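Local coordinates for 2-CYS peroxiredoxin (Plasmodium yoelii, PDB 2H01), which probably reduces hydrogen peroxide and organic hydroperoxides to water and alcohols as a thiol-specific thioredoxin peroxidase, at residues S8-A13 and F20-L25. Numbering follows the deposited sequence.
Sequences SFKAEA and FGEVSL
An antiparallel β-hairpin unites strand 10-14 with strand 20-24, and its hydrogen-bonded pair Ala11–Val23 is the regular middle of the ladder. Ala11 N reaches Val23 O at 2.8 Å, and Val23 N returns to Ala11 O in a nearly straight bond. Toward the hairpin turn the pair Ala13–Gly21 is less even, with Ala13 N donating to Gly21 O while the return bond from Gly21 N to Ala13 O is weak. Just past the last bridge, Lys10–Ser24, Leu25 N donates to Phe9 O at 3.3 Å.

Side chains alternate between two unlike faces. On the buried one, Val23 CG2 meets the methyl CB of Ala13 at 4.0 Å, and Ile107 and Ile100 cover Ala11 and Ala13 respectively. Beyond the paired residues, Leu25 lays CB over one face of the Phe9 ring, a CH-pi contact 4.0 Å from the centroid. Phe9 holds CG between its backbone N and carbonyl carbon (chi1 61°), a rotation that brings one ring face against Leu25 CB. The opposite, polar face carries Lys10, Ser24, Glu12 and Glu22. There a water weakly bridges Glu12 OE2 and Gly21 O, while the same carboxylate oxygen forms a salt bridge with Lys76. This alternation of an apolar and a polar face is that of an amphipathic β-hairpin, here joined to the central sheet of the thioredoxin-like peroxiredoxin fold by the antiparallel pairing of strand 10-14 with strand 98-101.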
loop_
_atom_site.group_PDB
_atom_site.type_symbol
_atom_site.label_atom_id
_atom_site.label_comp_id
_atom_site.label_asym_id
_atom_site.label_seq_id
_atom_site.Cartn_x
_atom_site.Cartn_y
_atom_site.Cartn_z
ATOM N N SER A 8 5.796 -12.074 -2.829
ATOM C CA SER A 8 6.646 -11.179 -3.600
ATOM C C SER A 8 6.088 -10.824 -4.974
ATOM O O SER A 8 5.064 -11.362 -5.406
ATOM C CB SER A 8 8.051 -11.775 -3.737
ATOM O OG SER A 8 8.021 -13.030 -4.390
ATOM N N PHE A 9 6.748 -9.881 -5.639
ATOM C CA PHE A 9 6.340 -9.464 -6.977
ATOM C C PHE A 9 7.391 -8.568 -7.634
ATOM O O PHE A 9 8.268 -8.012 -6.973
ATOM C CB PHE A 9 4.966 -8.756 -6.939
ATOM C CG PHE A 9 4.938 -7.500 -6.094
ATOM C CD1 PHE A 9 5.596 -6.348 -6.507
ATOM C CD2 PHE A 9 4.263 -7.481 -4.875
ATOM C CE1 PHE A 9 5.586 -5.200 -5.719
ATOM C CE2 PHE A 9 4.247 -6.338 -4.080
ATOM C CZ PHE A 9 4.910 -5.196 -4.501
ATOM N N LYS A 10 7.318 -8.516 -8.951
ATOM C CA LYS A 10 8.126 -7.631 -9.759
ATOM C C LYS A 10 7.221 -6.913 -10.749
ATOM O O LYS A 10 6.781 -7.491 -11.721
ATOM C CB LYS A 10 9.177 -8.435 -10.517
ATOM C CG LYS A 10 10.430 -7.653 -10.818
ATOM C CD LYS A 10 10.999 -7.939 -12.182
ATOM C CE LYS A 10 11.199 -9.419 -12.409
ATOM N NZ LYS A 10 12.579 -9.882 -12.115
ATOM N N ALA A 11 6.925 -5.653 -10.488
ATOM C CA ALA A 11 5.989 -4.926 -11.352
ATOM C C ALA A 11 6.504 -3.656 -12.009
ATOM O O ALA A 11 7.433 -3.021 -11.513
ATOM C CB ALA A 11 4.715 -4.600 -10.569
ATOM N N GLU A 12 5.894 -3.302 -13.139
ATOM C CA GLU A 12 6.238 -2.078 -13.854
ATOM C C GLU A 12 5.700 -0.979 -12.942
ATOM O O GLU A 12 4.754 -1.213 -12.187
ATOM C CB GLU A 12 5.534 -2.004 -15.220
ATOM C CG GLU A 12 6.024 -2.996 -16.278
ATOM C CD GLU A 12 7.512 -2.855 -16.590
ATOM O OE1 GLU A 12 8.337 -3.198 -15.718
ATOM O OE2 GLU A 12 7.861 -2.400 -17.704
ATOM N N ALA A 13 6.277 0.212 -13.013
ATOM C CA ALA A 13 5.830 1.277 -12.132
ATOM C C ALA A 13 6.005 2.682 -12.675
ATOM O O ALA A 13 6.863 2.942 -13.517
ATOM C CB ALA A 13 6.553 1.166 -10.792
ATOM N N PHE A 20 9.049 5.889 -15.712
ATOM C CA PHE A 20 8.630 4.495 -15.631
ATOM C C PHE A 20 9.774 3.747 -15.014
ATOM O O PHE A 20 10.905 4.239 -14.994
ATOM C CB PHE A 20 8.341 3.893 -17.005
ATOM C CG PHE A 20 7.058 4.364 -17.618
ATOM C CD1 PHE A 20 5.969 4.694 -16.817
ATOM C CD2 PHE A 20 6.928 4.451 -19.001
ATOM C CE1 PHE A 20 4.766 5.106 -17.387
ATOM C CE2 PHE A 20 5.729 4.859 -19.579
ATOM C CZ PHE A 20 4.650 5.186 -18.777
ATOM N N GLY A 21 9.485 2.558 -14.504
ATOM C CA GLY A 21 10.525 1.756 -13.897
ATOM C C GLY A 21 9.962 0.460 -13.369
ATOM O O GLY A 21 8.774 0.191 -13.509
ATOM N N GLU A 22 10.824 -0.345 -12.761
ATOM C CA GLU A 22 10.412 -1.616 -12.206
ATOM C C GLU A 22 10.564 -1.595 -10.695
ATOM O O GLU A 22 11.475 -0.969 -10.158
ATOM C CB GLU A 22 11.260 -2.732 -12.801
ATOM C CG GLU A 22 10.918 -4.118 -12.286
ATOM C CD GLU A 22 11.772 -5.187 -12.939
ATOM O OE1 GLU A 22 13.018 -5.085 -12.849
ATOM O OE2 GLU A 22 11.198 -6.121 -13.543
ATOM N N VAL A 23 9.622 -2.217 -10.000
ATOM C CA VAL A 23 9.703 -2.365 -8.561
ATOM C C VAL A 23 9.431 -3.778 -8.082
ATOM O O VAL A 23 8.502 -4.435 -8.524
ATOM C CB VAL A 23 8.742 -1.436 -7.815
ATOM C CG1 VAL A 23 8.745 -1.779 -6.334
ATOM C CG2 VAL A 23 9.112 -0.012 -8.017
ATOM N N SER A 24 10.234 -4.220 -7.132
ATOM C CA SER A 24 10.065 -5.538 -6.532
ATOM C C SER A 24 9.846 -5.299 -5.047
ATOM O O SER A 24 10.412 -4.379 -4.468
ATOM C CB SER A 24 11.320 -6.404 -6.727
ATOM O OG SER A 24 11.566 -6.703 -8.094
ATOM N N LEU A 25 9.020 -6.120 -4.429
ATOM C CA LEU A 25 8.765 -5.947 -3.017
ATOM C C LEU A 25 10.083 -6.039 -2.259
ATOM O O LEU A 25 10.348 -5.250 -1.350
ATOM C CB LEU A 25 7.803 -7.022 -2.526
ATOM C CG LEU A 25 7.295 -6.804 -1.110
ATOM C CD1 LEU A 25 6.762 -5.396 -0.983
ATOM C CD2 LEU A 25 6.217 -7.808 -0.789
HETATM O O HOH W 1 8.991 0.137 -16.646
#